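Local coordinates for gram-negative insecticidal protein (Chromobacterium piscinae, PDB 6FBM) that kills insects as a toxin that combines a MACPF domain with a beta-tripod domain, probably by forming pores in membranes, at residues K79-H91 and Y98-T110. Residues are numbered along the deposited sequence; the frame is centred on the assembly and turned at random.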
# COMPACT_ATOMS: atom_id res chain seq x y z
N LYS A 79 38.08 28.53 16.05
CA LYS A 79 39.09 27.84 16.86
C LYS A 79 38.75 27.83 18.34
O LYS A 79 39.36 27.08 19.10
CB LYS A 79 40.45 28.49 16.65
CG LYS A 79 40.99 28.27 15.25
CD LYS A 79 42.35 28.99 15.11
CE LYS A 79 43.29 28.29 14.14
NZ LYS A 79 44.73 28.54 14.50
N GLU A 80 37.76 28.64 18.73
CA GLU A 80 37.45 28.89 20.11
C GLU A 80 35.97 28.51 20.31
O GLU A 80 35.09 29.11 19.71
CB GLU A 80 37.78 30.37 20.41
CG GLU A 80 37.18 30.99 21.67
CD GLU A 80 37.30 30.10 22.90
OE1 GLU A 80 38.38 29.47 23.05
OE2 GLU A 80 36.34 30.04 23.71
N ILE A 81 35.71 27.50 21.15
CA ILE A 81 34.36 26.95 21.34
C ILE A 81 33.31 28.01 21.72
O ILE A 81 32.18 27.97 21.21
CB ILE A 81 34.34 25.77 22.34
CG1 ILE A 81 33.00 25.00 22.30
CG2 ILE A 81 34.57 26.24 23.77
CD1 ILE A 81 32.85 24.11 21.09
N GLU A 82 33.67 28.95 22.59
CA GLU A 82 32.73 29.98 23.03
C GLU A 82 32.37 30.94 21.90
O GLU A 82 31.27 31.49 21.87
CB GLU A 82 33.28 30.79 24.21
CG GLU A 82 33.62 29.99 25.46
CD GLU A 82 32.53 29.03 25.91
OE1 GLU A 82 32.86 27.86 26.23
OE2 GLU A 82 31.34 29.46 25.94
N GLU A 83 33.30 31.17 20.98
CA GLU A 83 33.02 32.03 19.84
C GLU A 83 32.12 31.26 18.85
O GLU A 83 31.21 31.83 18.26
CB GLU A 83 34.32 32.50 19.18
CG GLU A 83 34.13 33.48 18.03
CD GLU A 83 35.44 33.79 17.33
OE1 GLU A 83 35.66 33.27 16.19
OE2 GLU A 83 36.28 34.51 17.94
N TYR A 84 32.38 29.96 18.68
CA TYR A 84 31.50 29.11 17.88
C TYR A 84 30.06 29.19 18.37
O TYR A 84 29.14 29.39 17.58
CB TYR A 84 31.98 27.65 17.92
CG TYR A 84 31.00 26.69 17.32
CD1 TYR A 84 31.00 26.43 15.95
CD2 TYR A 84 30.05 26.06 18.11
CE1 TYR A 84 30.07 25.55 15.40
CE2 TYR A 84 29.13 25.18 17.57
CZ TYR A 84 29.15 24.92 16.23
OH TYR A 84 28.23 24.03 15.72
N ARG A 85 29.88 29.03 19.68
CA ARG A 85 28.58 29.14 20.31
C ARG A 85 27.90 30.47 20.04
O ARG A 85 26.71 30.49 19.77
CB ARG A 85 28.69 28.97 21.82
CG ARG A 85 29.12 27.58 22.23
CD ARG A 85 29.37 27.55 23.71
NE ARG A 85 28.13 27.46 24.45
CZ ARG A 85 28.00 27.58 25.77
NH1 ARG A 85 29.06 27.82 26.54
NH2 ARG A 85 26.80 27.45 26.31
N GLU A 86 28.65 31.57 20.13
CA GLU A 86 28.11 32.90 19.82
C GLU A 86 27.69 33.00 18.38
O GLU A 86 26.61 33.52 18.09
CB GLU A 86 29.10 34.03 20.14
CG GLU A 86 28.98 34.54 21.58
CD GLU A 86 30.24 35.23 22.10
OE1 GLU A 86 31.27 35.18 21.40
OE2 GLU A 86 30.19 35.81 23.22
N LYS A 87 28.56 32.53 17.49
CA LYS A 87 28.30 32.62 16.06
C LYS A 87 27.02 31.87 15.70
O LYS A 87 26.20 32.36 14.96
CB LYS A 87 29.49 32.09 15.25
CG LYS A 87 30.67 33.03 15.13
CD LYS A 87 31.92 32.25 14.69
CE LYS A 87 33.07 33.16 14.30
NZ LYS A 87 32.85 33.77 12.97
N MET A 88 26.86 30.69 16.29
CA MET A 88 25.68 29.87 16.09
C MET A 88 24.39 30.52 16.59
O MET A 88 23.32 30.22 16.08
CB MET A 88 25.88 28.53 16.79
CG MET A 88 24.96 27.44 16.32
SD MET A 88 25.08 25.93 17.31
CE MET A 88 25.42 26.48 19.00
N SER A 89 24.49 31.40 17.59
CA SER A 89 23.33 32.09 18.17
C SER A 89 22.91 33.40 17.50
O SER A 89 21.91 34.00 17.90
CB SER A 89 23.62 32.41 19.63
OG SER A 89 24.16 31.28 20.29
N GLN A 90 23.66 33.83 16.49
CA GLN A 90 23.39 35.11 15.84
C GLN A 90 22.13 35.03 15.00
O GLN A 90 21.85 34.01 14.37
CB GLN A 90 24.52 35.58 14.89
CG GLN A 90 25.98 35.50 15.34
CD GLN A 90 26.36 36.50 16.40
OE1 GLN A 90 25.53 36.91 17.23
NE2 GLN A 90 27.65 36.88 16.40
N HIS A 91 21.42 36.14 14.98
CA HIS A 91 20.39 36.39 13.99
C HIS A 91 19.26 35.35 14.04
O HIS A 91 18.84 34.83 13.01
CB HIS A 91 21.02 36.47 12.57
CG HIS A 91 22.04 37.57 12.42
ND1 HIS A 91 21.71 38.91 12.38
CD2 HIS A 91 23.39 37.50 12.30
CE1 HIS A 91 22.82 39.62 12.25
NE2 HIS A 91 23.85 38.80 12.20
N TYR A 98 23.51 36.28 23.91
CA TYR A 98 23.48 34.99 24.60
C TYR A 98 24.05 33.89 23.72
O TYR A 98 23.92 33.92 22.50
CB TYR A 98 22.06 34.61 25.05
CG TYR A 98 21.53 35.45 26.20
CD1 TYR A 98 21.83 35.13 27.53
CD2 TYR A 98 20.75 36.58 25.97
CE1 TYR A 98 21.38 35.92 28.58
CE2 TYR A 98 20.30 37.37 27.02
CZ TYR A 98 20.60 37.02 28.32
OH TYR A 98 20.16 37.78 29.35
N LYS A 99 24.70 32.93 24.37
CA LYS A 99 25.08 31.66 23.74
C LYS A 99 23.90 30.70 23.83
O LYS A 99 23.61 30.12 24.88
CB LYS A 99 26.32 31.06 24.42
CG LYS A 99 27.53 31.97 24.37
CD LYS A 99 28.69 31.46 25.22
CE LYS A 99 29.61 32.62 25.55
NZ LYS A 99 30.76 32.19 26.40
N LEU A 100 23.23 30.54 22.69
CA LEU A 100 22.02 29.74 22.58
C LEU A 100 22.34 28.37 22.07
O LEU A 100 23.47 28.10 21.68
CB LEU A 100 21.04 30.40 21.62
CG LEU A 100 20.64 31.85 21.91
CD1 LEU A 100 19.74 32.36 20.80
CD2 LEU A 100 19.94 31.95 23.25
N PHE A 101 21.35 27.50 22.12
CA PHE A 101 21.40 26.18 21.50
C PHE A 101 22.53 25.29 22.04
O PHE A 101 23.17 24.57 21.28
CB PHE A 101 21.47 26.30 19.97
CG PHE A 101 20.54 27.32 19.41
CD1 PHE A 101 19.18 27.30 19.73
CD2 PHE A 101 21.00 28.33 18.58
CE1 PHE A 101 18.31 28.25 19.23
CE2 PHE A 101 20.12 29.29 18.07
CZ PHE A 101 18.78 29.25 18.40
N SER A 102 22.74 25.34 23.35
CA SER A 102 23.82 24.57 24.01
C SER A 102 23.68 23.06 23.82
O SER A 102 24.68 22.36 23.75
CB SER A 102 23.96 24.93 25.50
OG SER A 102 24.11 26.34 25.68
N ALA A 103 22.46 22.54 23.71
CA ALA A 103 22.28 21.10 23.53
C ALA A 103 22.76 20.59 22.17
O ALA A 103 23.09 19.42 22.03
CB ALA A 103 20.82 20.72 23.76
N SER A 104 22.85 21.46 21.16
CA SER A 104 23.36 21.07 19.84
C SER A 104 24.85 20.74 19.86
O SER A 104 25.31 19.93 19.05
CB SER A 104 23.10 22.16 18.82
OG SER A 104 23.86 23.31 19.17
N LEU A 105 25.60 21.35 20.78
CA LEU A 105 27.03 21.05 20.93
C LEU A 105 27.35 19.57 21.02
O LEU A 105 28.25 19.10 20.32
CB LEU A 105 27.63 21.76 22.15
CG LEU A 105 27.71 23.27 22.05
CD1 LEU A 105 28.12 23.82 23.41
CD2 LEU A 105 28.70 23.71 20.99
N SER A 106 26.65 18.85 21.88
CA SER A 106 26.90 17.41 22.03
C SER A 106 26.26 16.59 20.94
O SER A 106 26.64 15.45 20.74
CB SER A 106 26.49 16.91 23.42
OG SER A 106 27.43 17.38 24.34
N VAL A 107 25.29 17.15 20.25
CA VAL A 107 24.80 16.58 19.01
C VAL A 107 25.90 16.67 17.95
O VAL A 107 26.20 15.68 17.29
CB VAL A 107 23.47 17.23 18.54
CG1 VAL A 107 23.11 16.83 17.09
CG2 VAL A 107 22.36 16.85 19.52
N ASP A 108 26.53 17.84 17.84
CA ASP A 108 27.51 18.11 16.78
C ASP A 108 28.95 17.63 17.04
O ASP A 108 29.67 17.34 16.09
CB ASP A 108 27.57 19.61 16.50
CG ASP A 108 26.28 20.15 15.89
OD1 ASP A 108 25.51 19.38 15.26
OD2 ASP A 108 26.03 21.36 16.07
N PHE A 109 29.36 17.60 18.31
CA PHE A 109 30.75 17.33 18.69
C PHE A 109 30.81 16.40 19.88
O PHE A 109 29.95 16.45 20.75
CB PHE A 109 31.46 18.63 19.09
CG PHE A 109 31.31 19.74 18.09
CD1 PHE A 109 31.89 19.63 16.84
CD2 PHE A 109 30.60 20.88 18.41
CE1 PHE A 109 31.77 20.66 15.92
CE2 PHE A 109 30.46 21.91 17.50
CZ PHE A 109 31.04 21.80 16.25
N THR A 110 31.86 15.58 19.95
CA THR A 110 32.08 14.75 21.13
C THR A 110 32.39 15.67 22.30
O THR A 110 32.88 16.78 22.13
CB THR A 110 33.24 13.76 21.00
OG1 THR A 110 34.47 14.47 20.77
CG2 THR A 110 32.99 12.74 19.87
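Lys99 lies across Arg85 at about a right angle, and its long aliphatic chain packs on helix 81-88 before its charge finds a partner. Its CB and CG pass the CB of Arg85, CG also nears the CG of Glu86, and CD sits over one face of the Arg85 guanidinium, 3.9 Å from NH1, where it already nears Glu82 OE2. CE then passes both this oxygen and Glu86 OE2 on the way to NZ, which ends in a salt bridge to Glu82 OE2 at 2.8 Å. Glu82 OE2 takes a second bond from Arg85 NH1 at 2.9 Å through its syn lone pair, while Lys99 NZ arrives on the anti side; one carboxylate oxygen thus holds two cations, the three residues forming a salt-bridge network. Arginine suits this place because its flat head has several N-H groups to give: NH2 donates in plane to Ser102 OG (3.0 Å) and also to Ser307 O, and NH1 to Gln309 O. Helices 81-88 and 102-108 cross here at 116° within the MACPF domain, the first following closely on strand 64-78 of its large antiparallel sheet, as part of the connection to strand 120-134. Ser89 is small enough to let the chains approach, and its hydroxyl both donates to Arg85 O and accepts from Leu100 N at 2.7 Å. Beyond the polar side, Tyr84 extends its ring with CG anti to the backbone N (chi1 170°), reaching Leu105 CD2 at its edge. Its face receives the edge of Phe109, a T-shaped pair with planes at 75°. Flexible Met88 carries its SD to 3.4 Å from Ser104 OG, and its methyl CE reaches the CB of Phe101.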